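Local atomic coordinates of 2-dehydro-3-deoxy-d-gluconate/2-dehydro-3-deoxy-phosphogluconate aldolase (Picrophilus torridus, PDB entry 4UXD), a protein that belongs to the dihydrodipicolinate synthetase family of aldolases and related enzymes, which fold as a (beta/alpha)8 barrel. Residues I28-I33 and G226-S231; L62-S67 and D81-V86; S184-R189 and Q206-L211; V235-E240 and K250-D255. One frame throughout, in Å; residues are numbered along the deposited sequence.

Interaction 1. Residues I28-I33 and G226-S231; sequences IVCPMI and GTTNFS
Asn229 uses its carboxamide to bind the backbone of Pro31 and Ile33, tying the loop after the eighth strand of the (beta/alpha)8 barrel to the chain leaving the first. ND2 donates to Pro31 O at 3.1 Å, and OD1 accepts from Ile33 N, also at 3.1 Å. Both bonds are nearly straight at the hydrogen, but each donor stands above the plane of the carbonyl it meets, by 46° at Pro31 O. The second N-H of ND2 turns back into its own 3-10 segment and meets a lone pair of Gly226 O at 2.7 Å. Three bonds thus fix the rotation of this buried amide, and both acceptors of ND2 lie close to its plane. CG lies beside the backbone N (chi1 -80°), which carries the amide past Cys30, whose SG is 3.6 Å from ND2. The preceding residue, Thr228, faces Cys30 and Ile28: its OG1 presses against Cys30 CB at 3.1 Å while bonding to Cys225 O, and its CG2 meets Ile28 CG2 at 3.9 Å. Pro31 lays its CG against Gly226 N (3.4 Å). Around these neighbouring strands, 222-224 and 27-31, helix 44-56 sets Leu50 against Asn229, helix 270-279 touches Ile33 and helix 233-240 Ile28.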
loop_
_atom_site.group_PDB
_atom_site.type_symbol
_atom_site.label_atom_id
_atom_site.label_comp_id
_atom_site.label_asym_id
_atom_site.label_seq_id
_atom_site.Cartn_x
_atom_site.Cartn_y
_atom_site.Cartn_z
ATOM N N ILE A 28 -18.168 -25.928 -10.073
ATOM C CA ILE A 28 -18.642 -24.698 -9.465
ATOM C C ILE A 28 -18.961 -24.862 -7.993
ATOM O O ILE A 28 -19.757 -25.709 -7.591
ATOM C CB ILE A 28 -19.883 -24.180 -10.195
ATOM C CG1 ILE A 28 -19.549 -23.941 -11.675
ATOM C CG2 ILE A 28 -20.417 -22.890 -9.535
ATOM C CD1 ILE A 28 -18.446 -22.942 -11.902
ATOM N N VAL A 29 -18.305 -24.025 -7.201
ATOM C CA VAL A 29 -18.406 -24.031 -5.755
ATOM C C VAL A 29 -19.159 -22.792 -5.311
ATOM O O VAL A 29 -18.735 -21.688 -5.650
ATOM C CB VAL A 29 -17.005 -24.025 -5.110
ATOM C CG1 VAL A 29 -17.098 -24.004 -3.580
ATOM C CG2 VAL A 29 -16.195 -25.193 -5.599
ATOM N N CYS A 30 -20.257 -22.940 -4.559
ATOM C CA CYS A 30 -20.902 -21.751 -3.985
ATOM C C CYS A 30 -20.352 -21.384 -2.606
ATOM O O CYS A 30 -20.539 -22.122 -1.641
ATOM C CB CYS A 30 -22.401 -21.926 -3.871
ATOM S SG CYS A 30 -23.163 -20.525 -2.996
ATOM N N PRO A 31 -19.676 -20.229 -2.503
ATOM C CA PRO A 31 -19.340 -19.780 -1.153
ATOM C C PRO A 31 -20.596 -19.189 -0.520
ATOM O O PRO A 31 -20.968 -18.036 -0.785
ATOM C CB PRO A 31 -18.242 -18.745 -1.385
ATOM C CG PRO A 31 -18.552 -18.161 -2.714
ATOM C CD PRO A 31 -19.317 -19.229 -3.514
ATOM N N MET A 32 -21.269 -20.018 0.274
ATOM C CA MET A 32 -22.603 -19.709 0.779
ATOM C C MET A 32 -22.628 -18.483 1.675
ATOM O O MET A 32 -21.774 -18.328 2.552
ATOM C CB MET A 32 -23.165 -20.890 1.569
ATOM C CG MET A 32 -23.286 -22.184 0.790
ATOM S SD MET A 32 -23.886 -23.543 1.817
ATOM C CE MET A 32 -25.516 -22.927 2.241
ATOM N N ILE A 33 -23.619 -17.618 1.472
ATOM C CA ILE A 33 -23.947 -16.654 2.509
ATOM C C ILE A 33 -24.542 -17.418 3.681
ATOM O O ILE A 33 -25.059 -18.524 3.523
ATOM C CB ILE A 33 -24.943 -15.577 2.041
ATOM C CG1 ILE A 33 -26.234 -16.227 1.533
ATOM C CG2 ILE A 33 -24.311 -14.701 0.966
ATOM C CD1 ILE A 33 -27.364 -15.252 1.335
ATOM N N GLY A 226 -19.389 -16.359 -5.506
ATOM C CA GLY A 226 -20.466 -15.915 -4.639
ATOM C C GLY A 226 -21.782 -15.574 -5.331
ATOM O O GLY A 226 -22.847 -15.662 -4.723
ATOM N N THR A 227 -21.726 -15.171 -6.592
ATOM C CA THR A 227 -22.943 -14.819 -7.301
ATOM C C THR A 227 -23.885 -16.016 -7.491
ATOM O O THR A 227 -25.055 -15.829 -7.825
ATOM C CB THR A 227 -22.634 -14.225 -8.678
ATOM O OG1 THR A 227 -21.987 -15.212 -9.502
ATOM C CG2 THR A 227 -21.763 -12.986 -8.523
ATOM N N THR A 228 -23.393 -17.231 -7.272
ATOM C CA THR A 228 -24.243 -18.411 -7.398
ATOM C C THR A 228 -25.291 -18.484 -6.275
ATOM O O THR A 228 -26.199 -19.298 -6.334
ATOM C CB THR A 228 -23.422 -19.719 -7.407
ATOM O OG1 THR A 228 -22.708 -19.862 -6.172
ATOM C CG2 THR A 228 -22.446 -19.713 -8.562
ATOM N N ASN A 229 -25.174 -17.619 -5.273
ATOM C CA ASN A 229 -26.160 -17.564 -4.210
ATOM C C ASN A 229 -27.539 -17.103 -4.710
ATOM O O ASN A 229 -28.541 -17.282 -4.023
ATOM C CB ASN A 229 -25.680 -16.630 -3.095
ATOM C CG ASN A 229 -24.678 -17.281 -2.180
ATOM O OD1 ASN A 229 -25.049 -18.010 -1.261
ATOM N ND2 ASN A 229 -23.394 -17.020 -2.418
ATOM N N PHE A 230 -27.584 -16.505 -5.897
ATOM C CA PHE A 230 -28.820 -15.937 -6.420
ATOM C C PHE A 230 -28.778 -15.750 -7.934
ATOM O O PHE A 230 -29.619 -15.069 -8.505
ATOM C CB PHE A 230 -29.102 -14.602 -5.740
ATOM C CG PHE A 230 -27.872 -13.791 -5.495
ATOM C CD1 PHE A 230 -27.314 -13.037 -6.506
ATOM C CD2 PHE A 230 -27.252 -13.812 -4.258
ATOM C CE1 PHE A 230 -26.171 -12.308 -6.277
ATOM C CE2 PHE A 230 -26.114 -13.085 -4.025
ATOM C CZ PHE A 230 -25.571 -12.332 -5.030
ATOM N N SER A 231 -27.809 -16.378 -8.581
ATOM C CA SER A 231 -27.679 -16.297 -10.025
ATOM C C SER A 231 -27.054 -17.569 -10.584
ATOM O O SER A 231 -26.070 -18.078 -10.045
ATOM C CB SER A 231 -26.846 -15.082 -10.410
ATOM O OG SER A 231 -26.723 -14.987 -11.809
#

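Interaction 2. Residues L62-S67 and D81-V86; sequences LFPMGS and DFLKFV
Pro64 and Leu83 mark the nearest approach of the two backbones, with CA atoms 6.7 Å apart, where the chain leaves strand 61-63 and meets helix 76-88. The arrangement is a beta-alpha unit of the (beta/alpha)8 barrel, the helix packing back on the strand it follows, and no hydrogen bond crosses it. Pro64, which has more surface buried here than any other residue of the contact, faces Phe82, Leu83 and Val86. Its CG touches Leu83 CD2 at 3.6 Å, the two side chains crossing at about a right angle, while its CB meets the edge of the Phe82 ring near the ring plane, 3.7 Å from CE2. One turn on, Val86 CG1 packs on Leu62 CD1 at 3.9 Å, and Val86 CG2 lies over a face of Phe82, toward the rim. Helix 44-56 also touches Phe82, through Tyr44 and Thr47. Met65, bent at chi2 (-66°), curls its thioether toward the same ring: SD is 5.5 Å from the centroid and 40° off the normal, an oblique Met-aromatic contact, and CE ends 3.8 Å from Phe82 CB.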
loop_
_atom_site.group_PDB
_atom_site.type_symbol
_atom_site.label_atom_id
_atom_site.label_comp_id
_atom_site.label_asym_id
_atom_site.label_seq_id
_atom_site.Cartn_x
_atom_site.Cartn_y
_atom_site.Cartn_z
ATOM N N LEU A 62 -21.048 -27.139 -2.031
ATOM C CA LEU A 62 -21.463 -26.149 -1.065
ATOM C C LEU A 62 -20.270 -25.856 -0.184
ATOM O O LEU A 62 -19.609 -26.782 0.332
ATOM C CB LEU A 62 -22.633 -26.633 -0.208
ATOM C CG LEU A 62 -23.837 -27.243 -0.917
ATOM C CD1 LEU A 62 -25.005 -27.345 0.066
ATOM C CD2 LEU A 62 -24.206 -26.453 -2.158
ATOM N N PHE A 63 -20.017 -24.559 -0.025
ATOM C CA PHE A 63 -18.927 -24.050 0.780
ATOM C C PHE A 63 -19.507 -23.134 1.854
ATOM O O PHE A 63 -19.510 -21.918 1.707
ATOM C CB PHE A 63 -17.916 -23.305 -0.104
ATOM C CG PHE A 63 -16.822 -22.602 0.656
ATOM C CD1 PHE A 63 -16.524 -22.938 1.974
ATOM C CD2 PHE A 63 -16.090 -21.593 0.045
ATOM C CE1 PHE A 63 -15.522 -22.296 2.655
ATOM C CE2 PHE A 63 -15.089 -20.947 0.727
ATOM C CZ PHE A 63 -14.798 -21.302 2.030
ATOM N N PRO A 64 -19.992 -23.720 2.949
ATOM C CA PRO A 64 -20.476 -22.889 4.052
ATOM C C PRO A 64 -19.341 -22.264 4.857
ATOM O O PRO A 64 -18.286 -22.887 5.015
ATOM C CB PRO A 64 -21.270 -23.883 4.907
ATOM C CG PRO A 64 -20.599 -25.201 4.651
ATOM C CD PRO A 64 -20.153 -25.160 3.223
ATOM N N MET A 65 -19.578 -21.051 5.353
ATOM C CA MET A 65 -18.665 -20.334 6.243
ATOM C C MET A 65 -17.330 -20.002 5.565
ATOM O O MET A 65 -16.257 -20.145 6.153
ATOM C CB MET A 65 -18.438 -21.136 7.534
ATOM C CG MET A 65 -19.655 -21.166 8.470
ATOM S SD MET A 65 -20.072 -19.538 9.153
ATOM C CE MET A 65 -21.640 -19.902 9.946
ATOM N N GLY A 66 -17.413 -19.571 4.311
ATOM C CA GLY A 66 -16.307 -18.887 3.672
ATOM C C GLY A 66 -16.384 -17.410 4.014
ATOM O O GLY A 66 -17.148 -17.019 4.924
ATOM N N SER A 67 -15.614 -16.599 3.283
ATOM C CA SER A 67 -15.614 -15.152 3.453
ATOM C C SER A 67 -16.987 -14.563 3.154
ATOM O O SER A 67 -17.470 -13.680 3.859
ATOM C CB SER A 67 -14.566 -14.495 2.545
ATOM O OG SER A 67 -13.244 -14.898 2.882
ATOM N N ASP A 81 -22.895 -25.503 14.431
ATOM C CA ASP A 81 -24.311 -25.753 14.218
ATOM C C ASP A 81 -24.663 -25.586 12.744
ATOM O O ASP A 81 -25.377 -26.413 12.182
ATOM C CB ASP A 81 -25.164 -24.835 15.101
ATOM C CG ASP A 81 -25.140 -25.251 16.577
ATOM O OD1 ASP A 81 -24.795 -26.427 16.883
ATOM O OD2 ASP A 81 -25.469 -24.396 17.427
ATOM N N PHE A 82 -24.126 -24.549 12.100
ATOM C CA PHE A 82 -24.451 -24.284 10.691
ATOM C C PHE A 82 -23.904 -25.372 9.749
ATOM O O PHE A 82 -24.585 -25.800 8.819
ATOM C CB PHE A 82 -23.916 -22.920 10.296
ATOM C CG PHE A 82 -24.367 -22.444 8.951
ATOM C CD1 PHE A 82 -25.632 -21.901 8.777
ATOM C CD2 PHE A 82 -23.508 -22.488 7.867
ATOM C CE1 PHE A 82 -26.039 -21.434 7.542
ATOM C CE2 PHE A 82 -23.909 -22.016 6.627
ATOM C CZ PHE A 82 -25.175 -21.489 6.465
ATOM N N LEU A 83 -22.676 -25.817 9.986
ATOM C CA LEU A 83 -22.107 -26.904 9.196
ATOM C C LEU A 83 -22.984 -28.157 9.328
ATOM O O LEU A 83 -23.168 -28.908 8.372
ATOM C CB LEU A 83 -20.674 -27.208 9.637
ATOM C CG LEU A 83 -19.633 -26.094 9.506
ATOM C CD1 LEU A 83 -18.247 -26.633 9.825
ATOM C CD2 LEU A 83 -19.642 -25.455 8.123
ATOM N N LYS A 84 -23.532 -28.378 10.519
ATOM C CA LYS A 84 -24.403 -29.514 10.728
ATOM C C LYS A 84 -25.679 -29.372 9.894
ATOM O O LYS A 84 -26.088 -30.303 9.207
ATOM C CB LYS A 84 -24.743 -29.663 12.212
ATOM C CG LYS A 84 -24.924 -31.109 12.665
ATOM C CD LYS A 84 -25.230 -31.205 14.143
ATOM C CE LYS A 84 -26.655 -30.747 14.442
ATOM N NZ LYS A 84 -27.048 -30.949 15.867
ATOM N N PHE A 85 -26.297 -28.203 9.939
ATOM C CA PHE A 85 -27.547 -28.006 9.231
ATOM C C PHE A 85 -27.334 -28.278 7.758
ATOM O O PHE A 85 -28.037 -29.087 7.156
ATOM C CB PHE A 85 -28.086 -26.594 9.444
ATOM C CG PHE A 85 -29.396 -26.328 8.742
ATOM C CD1 PHE A 85 -30.600 -26.740 9.304
ATOM C CD2 PHE A 85 -29.427 -25.651 7.531
ATOM C CE1 PHE A 85 -31.818 -26.487 8.658
ATOM C CE2 PHE A 85 -30.643 -25.390 6.887
ATOM C CZ PHE A 85 -31.833 -25.820 7.456
ATOM N N VAL A 86 -26.325 -27.630 7.195
ATOM C CA VAL A 86 -26.043 -27.751 5.777
ATOM C C VAL A 86 -25.743 -29.198 5.403
ATOM O O VAL A 86 -26.203 -29.676 4.368
ATOM C CB VAL A 86 -24.873 -26.835 5.390
ATOM C CG1 VAL A 86 -24.428 -27.078 3.959
ATOM C CG2 VAL A 86 -25.283 -25.383 5.607
#

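Interaction 3. Residues S184-R189 and Q206-L211; sequences SSADIR and QGQDDL. With IPA (isopropyl alcohol), chain G.
Gln208 and Ser184 supply the hydrogen bond that joins the loops after strands 203-206 and 178-183: NE2 donates to Ser184 O over 2.9 Å, almost straight at 166° and tilted only 15° from the carbonyl plane. Ser184 O also accepts from Gln158 NE2. A second bond from Gln208 NE2 runs to O2 of an isopropyl alcohol, probably from the crystallisation liquor, at 3.2 Å. Within segment 206-211, Gln206 OE1 offers a lone pair to Gln208 N at 3.1 Å, steadying the backbone from which this side chain springs. A bend at chi2 (-64°) folds the side chain of Gln208 so that its amide reaches Ser184. The remaining contacts are apolar or close backbone approaches. Ala186 CB meets Gln208 CG at 4.0 Å, and Leu211 CD1 reaches Ala186 CA at 3.8 Å. Gly207, without a side chain, lets Ser184 OG come to 3.6 Å from its CA. In the same segments, Arg189 and Asp210 form salt bridges with Asp210 and Arg189, respectively, of the third subunit. A neutral amide-to-carbonyl bond thus links the two loops at the barrel rim, while these charged pairs serve the subunit interface; the bound alcohol suggests that NE2 can also donate to a hydroxyl.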
loop_
_atom_site.group_PDB
_atom_site.type_symbol
_atom_site.label_atom_id
_atom_site.label_comp_id
_atom_site.label_asym_id
_atom_site.label_seq_id
_atom_site.Cartn_x
_atom_site.Cartn_y
_atom_site.Cartn_z
ATOM N N SER A 184 -8.517 -15.894 -4.436
ATOM C CA SER A 184 -9.403 -14.739 -4.645
ATOM C C SER A 184 -8.642 -13.403 -4.804
ATOM O O SER A 184 -9.252 -12.330 -4.836
ATOM C CB SER A 184 -10.380 -14.627 -3.473
ATOM O OG SER A 184 -11.214 -15.766 -3.412
ATOM N N SER A 185 -7.319 -13.485 -4.910
ATOM C CA SER A 185 -6.465 -12.307 -5.025
ATOM C C SER A 185 -6.809 -11.414 -6.214
ATOM O O SER A 185 -6.554 -10.207 -6.169
ATOM C CB SER A 185 -4.995 -12.723 -5.138
ATOM O OG SER A 185 -4.728 -13.129 -6.453
ATOM N N ALA A 186 -7.376 -12.009 -7.265
ATOM C CA ALA A 186 -7.673 -11.302 -8.521
ATOM C C ALA A 186 -6.390 -10.853 -9.241
ATOM O O ALA A 186 -6.434 -10.000 -10.124
ATOM C CB ALA A 186 -8.593 -10.084 -8.265
ATOM N N ASP A 187 -5.265 -11.434 -8.833
ATOM C CA ASP A 187 -3.956 -11.180 -9.419
ATOM C C ASP A 187 -3.626 -12.264 -10.441
ATOM O O ASP A 187 -3.311 -13.401 -10.080
ATOM C CB ASP A 187 -2.881 -11.150 -8.328
ATOM C CG ASP A 187 -1.505 -10.818 -8.875
ATOM O OD1 ASP A 187 -0.868 -11.692 -9.500
ATOM O OD2 ASP A 187 -1.062 -9.671 -8.677
ATOM N N ILE A 188 -3.682 -11.931 -11.716
ATOM C CA ILE A 188 -3.628 -12.976 -12.704
ATOM C C ILE A 188 -2.262 -13.685 -12.738
ATOM O O ILE A 188 -2.225 -14.918 -12.820
ATOM C CB ILE A 188 -4.009 -12.432 -14.088
ATOM C CG1 ILE A 188 -4.202 -13.589 -15.073
ATOM C CG2 ILE A 188 -3.006 -11.391 -14.574
ATOM C CD1 ILE A 188 -5.396 -14.464 -14.711
ATOM N N ARG A 189 -1.154 -12.948 -12.638
ATOM C CA ARG A 189 0.175 -13.582 -12.570
ATOM C C ARG A 189 0.295 -14.553 -11.401
ATOM O O ARG A 189 0.808 -15.667 -11.549
ATOM C CB ARG A 189 1.270 -12.549 -12.429
ATOM C CG ARG A 189 1.631 -11.862 -13.703
ATOM C CD ARG A 189 1.831 -10.399 -13.437
ATOM N NE ARG A 189 2.905 -9.827 -14.224
ATOM C CZ ARG A 189 3.530 -8.704 -13.889
ATOM N NH1 ARG A 189 3.176 -8.055 -12.783
ATOM N NH2 ARG A 189 4.499 -8.231 -14.652
ATOM N N GLN A 206 -10.565 -20.522 -9.206
ATOM C CA GLN A 206 -10.639 -19.077 -9.319
ATOM C C GLN A 206 -11.768 -18.564 -8.415
ATOM O O GLN A 206 -12.912 -18.992 -8.534
ATOM C CB GLN A 206 -10.871 -18.665 -10.781
ATOM C CG GLN A 206 -11.100 -17.158 -11.006
ATOM C CD GLN A 206 -9.956 -16.292 -10.481
ATOM O OE1 GLN A 206 -10.054 -15.714 -9.398
ATOM N NE2 GLN A 206 -8.869 -16.198 -11.244
ATOM N N GLY A 207 -11.445 -17.624 -7.532
ATOM C CA GLY A 207 -12.377 -17.157 -6.529
ATOM C C GLY A 207 -13.166 -15.944 -6.945
ATOM O O GLY A 207 -14.060 -15.510 -6.225
ATOM N N GLN A 208 -12.824 -15.376 -8.095
ATOM C CA GLN A 208 -13.503 -14.169 -8.569
ATOM C C GLN A 208 -14.304 -14.484 -9.816
ATOM O O GLN A 208 -13.747 -14.896 -10.829
ATOM C CB GLN A 208 -12.509 -13.040 -8.853
ATOM C CG GLN A 208 -11.725 -12.557 -7.643
ATOM C CD GLN A 208 -12.592 -11.933 -6.558
ATOM O OE1 GLN A 208 -13.802 -11.766 -6.720
ATOM N NE2 GLN A 208 -11.969 -11.594 -5.436
ATOM N N ASP A 209 -15.614 -14.274 -9.719
ATOM C CA ASP A 209 -16.571 -14.677 -10.743
ATOM C C ASP A 209 -16.277 -14.090 -12.123
ATOM O O ASP A 209 -16.465 -14.754 -13.142
ATOM C CB ASP A 209 -17.983 -14.268 -10.319
ATOM C CG ASP A 209 -18.329 -14.715 -8.905
ATOM O OD1 ASP A 209 -17.424 -14.803 -8.046
ATOM O OD2 ASP A 209 -19.523 -14.978 -8.659
ATOM N N ASP A 210 -15.825 -12.846 -12.172
ATOM C CA ASP A 210 -15.587 -12.234 -13.475
ATOM C C ASP A 210 -14.335 -12.791 -14.161
ATOM O O ASP A 210 -14.151 -12.612 -15.363
ATOM C CB ASP A 210 -15.506 -10.708 -13.355
ATOM C CG ASP A 210 -14.655 -10.245 -12.203
ATOM O OD1 ASP A 210 -14.471 -11.005 -11.223
ATOM O OD2 ASP A 210 -14.183 -9.087 -12.286
ATOM N N LEU A 211 -13.502 -13.501 -13.406
ATOM C CA LEU A 211 -12.249 -14.017 -13.924
ATOM C C LEU A 211 -12.324 -15.498 -14.318
ATOM O O LEU A 211 -11.336 -16.075 -14.812
ATOM C CB LEU A 211 -11.141 -13.820 -12.896
ATOM C CG LEU A 211 -10.836 -12.401 -12.420
ATOM C CD1 LEU A 211 -9.487 -12.419 -11.717
ATOM C CD2 LEU A 211 -10.831 -11.377 -13.532
HETATM C C1 IPA G . -14.257 -9.615 -1.248
HETATM C C2 IPA G . -13.444 -10.491 -2.185
HETATM C C3 IPA G . -12.077 -9.873 -2.478
HETATM O O2 IPA G . -14.187 -10.600 -3.373
#

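Interaction 4. Residues V235-E240 and K250-D255; sequences VRLYHE and KIEKND
Asp255 OD2 is held by two donors, Arg236 NH2 at 3.0 Å in a salt bridge and a water molecule at 2.7 Å. The carboxylate oxygen lies close to the guanidinium plane, at the edge of that group, whereas NH2 approaches it from 49° above the carboxylate plane; the two planes are turned 56° apart. The same water is modelled so near Arg236 NH1 that this second link is doubtful. A bend at chi3 brings NH1 obliquely to within 3.6 Å of Ile251 CG1. Ile251 is the apolar centre of the contact: its CG2 packs on Leu237 CB at 4.0 Å, and its CD1 meets Glu240 CG at 3.9 Å, the two side chains crossing at about a right angle. Leu237 points its CD1 at Glu252 CB, 3.6 Å away. The carboxylate of Glu252 stays beside Leu237 CD1, with OE2 accepting a hydrogen bond from Phe213 N. Helices 233-240 and 245-264 run antiparallel here, at 161°, with segment axes 9.3 Å apart. They form a hairpin on the outside of the barrel, helix 233-240 lying against strand 27-31, and Leu237 and Glu252 resting on Leu212 of helix 212-217.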
loop_
_atom_site.group_PDB
_atom_site.type_symbol
_atom_site.label_atom_id
_atom_site.label_comp_id
_atom_site.label_asym_id
_atom_site.label_seq_id
_atom_site.Cartn_x
_atom_site.Cartn_y
_atom_site.Cartn_z
ATOM N N VAL A 235 -22.870 -20.796 -13.521
ATOM C CA VAL A 235 -22.978 -22.234 -13.786
ATOM C C VAL A 235 -23.240 -22.544 -15.270
ATOM O O VAL A 235 -22.655 -23.489 -15.821
ATOM C CB VAL A 235 -24.068 -22.881 -12.932
ATOM C CG1 VAL A 235 -24.171 -24.385 -13.240
ATOM C CG2 VAL A 235 -23.763 -22.665 -11.470
ATOM N N ARG A 236 -24.116 -21.764 -15.903
ATOM C CA ARG A 236 -24.295 -21.834 -17.352
ATOM C C ARG A 236 -22.940 -21.693 -18.031
ATOM O O ARG A 236 -22.564 -22.519 -18.859
ATOM C CB ARG A 236 -25.256 -20.744 -17.856
ATOM C CG ARG A 236 -26.663 -20.841 -17.268
ATOM C CD ARG A 236 -27.671 -19.948 -17.980
ATOM N NE ARG A 236 -27.643 -18.574 -17.498
ATOM C CZ ARG A 236 -27.151 -17.527 -18.161
ATOM N NH1 ARG A 236 -26.623 -17.663 -19.377
ATOM N NH2 ARG A 236 -27.194 -16.322 -17.596
ATOM N N LEU A 237 -22.208 -20.649 -17.651
ATOM C CA LEU A 237 -20.884 -20.372 -18.197
ATOM C C LEU A 237 -19.995 -21.604 -18.210
ATOM O O LEU A 237 -19.457 -21.977 -19.254
ATOM C CB LEU A 237 -20.209 -19.262 -17.394
ATOM C CG LEU A 237 -18.838 -18.790 -17.871
ATOM C CD1 LEU A 237 -18.610 -17.388 -17.373
ATOM C CD2 LEU A 237 -17.685 -19.689 -17.414
ATOM N N TYR A 238 -19.841 -22.232 -17.051
ATOM C CA TYR A 238 -18.971 -23.401 -16.902
ATOM C C TYR A 238 -19.387 -24.567 -17.797
ATOM O O TYR A 238 -18.532 -25.286 -18.315
ATOM C CB TYR A 238 -18.951 -23.859 -15.442
ATOM C CG TYR A 238 -18.130 -25.106 -15.189
ATOM C CD1 TYR A 238 -18.689 -26.373 -15.319
ATOM C CD2 TYR A 238 -16.798 -25.016 -14.819
ATOM C CE1 TYR A 238 -17.942 -27.511 -15.097
ATOM C CE2 TYR A 238 -16.041 -26.150 -14.584
ATOM C CZ TYR A 238 -16.617 -27.398 -14.725
ATOM O OH TYR A 238 -15.867 -28.530 -14.494
ATOM N N HIS A 239 -20.692 -24.760 -17.974
ATOM C CA HIS A 239 -21.179 -25.891 -18.760
ATOM C C HIS A 239 -21.139 -25.576 -20.251
ATOM O O HIS A 239 -20.887 -26.456 -21.074
ATOM C CB HIS A 239 -22.590 -26.287 -18.320
ATOM C CG HIS A 239 -22.615 -27.016 -17.015
ATOM N ND1 HIS A 239 -22.939 -28.355 -16.916
ATOM C CD2 HIS A 239 -22.321 -26.608 -15.760
ATOM C CE1 HIS A 239 -22.854 -28.731 -15.655
ATOM N NE2 HIS A 239 -22.482 -27.692 -14.930
ATOM N N GLU A 240 -21.363 -24.316 -20.593
ATOM C CA GLU A 240 -21.307 -23.882 -21.977
ATOM C C GLU A 240 -19.881 -23.944 -22.509
ATOM O O GLU A 240 -19.659 -24.300 -23.670
ATOM C CB GLU A 240 -21.862 -22.465 -22.104
ATOM C CG GLU A 240 -23.375 -22.399 -22.105
ATOM C CD GLU A 240 -23.985 -22.982 -23.367
ATOM O OE1 GLU A 240 -23.268 -23.070 -24.391
ATOM O OE2 GLU A 240 -25.183 -23.355 -23.326
ATOM N N LYS A 250 -19.489 -14.866 -23.573
ATOM C CA LYS A 250 -20.568 -13.900 -23.718
ATOM C C LYS A 250 -21.342 -13.802 -22.406
ATOM O O LYS A 250 -21.686 -12.705 -21.953
ATOM C CB LYS A 250 -21.497 -14.285 -24.867
ATOM C CG LYS A 250 -22.602 -13.274 -25.131
ATOM C CD LYS A 250 -23.511 -13.696 -26.275
ATOM C CE LYS A 250 -24.212 -15.033 -26.008
ATOM N NZ LYS A 250 -25.050 -15.033 -24.768
ATOM N N ILE A 251 -21.606 -14.964 -21.809
ATOM C CA ILE A 251 -22.250 -15.048 -20.503
ATOM C C ILE A 251 -21.430 -14.264 -19.480
ATOM O O ILE A 251 -21.965 -13.468 -18.706
ATOM C CB ILE A 251 -22.418 -16.532 -20.041
ATOM C CG1 ILE A 251 -23.416 -17.267 -20.940
ATOM C CG2 ILE A 251 -22.899 -16.612 -18.589
ATOM C CD1 ILE A 251 -23.432 -18.790 -20.755
ATOM N N GLU A 252 -20.126 -14.481 -19.488
ATOM C CA GLU A 252 -19.232 -13.790 -18.569
ATOM C C GLU A 252 -19.332 -12.271 -18.725
ATOM O O GLU A 252 -19.350 -11.540 -17.734
ATOM C CB GLU A 252 -17.787 -14.243 -18.800
ATOM C CG GLU A 252 -16.746 -13.619 -17.863
ATOM C CD GLU A 252 -16.716 -14.260 -16.479
ATOM O OE1 GLU A 252 -17.548 -13.880 -15.629
ATOM O OE2 GLU A 252 -15.851 -15.133 -16.243
ATOM N N LYS A 253 -19.391 -11.799 -19.968
ATOM C CA LYS A 253 -19.289 -10.366 -20.231
ATOM C C LYS A 253 -20.618 -9.654 -20.018
ATOM O O LYS A 253 -20.646 -8.545 -19.503
ATOM C CB LYS A 253 -18.770 -10.109 -21.658
ATOM C CG LYS A 253 -19.651 -10.666 -22.763
ATOM C CD LYS A 253 -19.130 -10.351 -24.156
ATOM C CE LYS A 253 -17.894 -11.171 -24.512
ATOM N NZ LYS A 253 -17.242 -10.716 -25.785
ATOM N N ASN A 254 -21.716 -10.298 -20.394
ATOM C CA ASN A 254 -23.026 -9.663 -20.318
ATOM C C ASN A 254 -23.774 -9.931 -19.005
ATOM O O ASN A 254 -24.623 -9.138 -18.596
ATOM C CB ASN A 254 -23.889 -10.119 -21.495
ATOM C CG ASN A 254 -23.241 -9.837 -22.837
ATOM O OD1 ASN A 254 -22.989 -10.748 -23.625
ATOM N ND2 ASN A 254 -22.967 -8.568 -23.101
ATOM N N ASP A 255 -23.464 -11.043 -18.347
ATOM C CA ASP A 255 -24.215 -11.460 -17.167
ATOM C C ASP A 255 -23.411 -11.330 -15.876
ATOM O O ASP A 255 -23.745 -10.527 -15.008
ATOM C CB ASP A 255 -24.687 -12.897 -17.346
ATOM C CG ASP A 255 -25.411 -13.090 -18.642
ATOM O OD1 ASP A 255 -25.830 -12.065 -19.224
ATOM O OD2 ASP A 255 -25.568 -14.249 -19.076
HETATM O O HOH W 1 -26.749 -15.720 -20.983
#

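The four contacts are spread round the barrel, interactions 2 and 3 on opposite sides of the chain's centre, about 23 Å apart between centres. Both are nested, in that order, within the long loop that interaction 1 closes, and interaction 4 follows. Interactions 1 and 2, with centres 12 Å apart, share the sheet through neighbouring strands 27-31 and 61-63. Interaction 3 meets interaction 1 where Thr227 OG1 lies 2.6 Å from Asp209 OD2, a probable hydrogen bond, and it adjoins interaction 4 through Glu252. Ile28 packs on Val235 and Tyr238, tying interaction 1 to interaction 4. Interaction 1 lies where the first and last barrel strands are neighbours, and its second segment is the loop following the last.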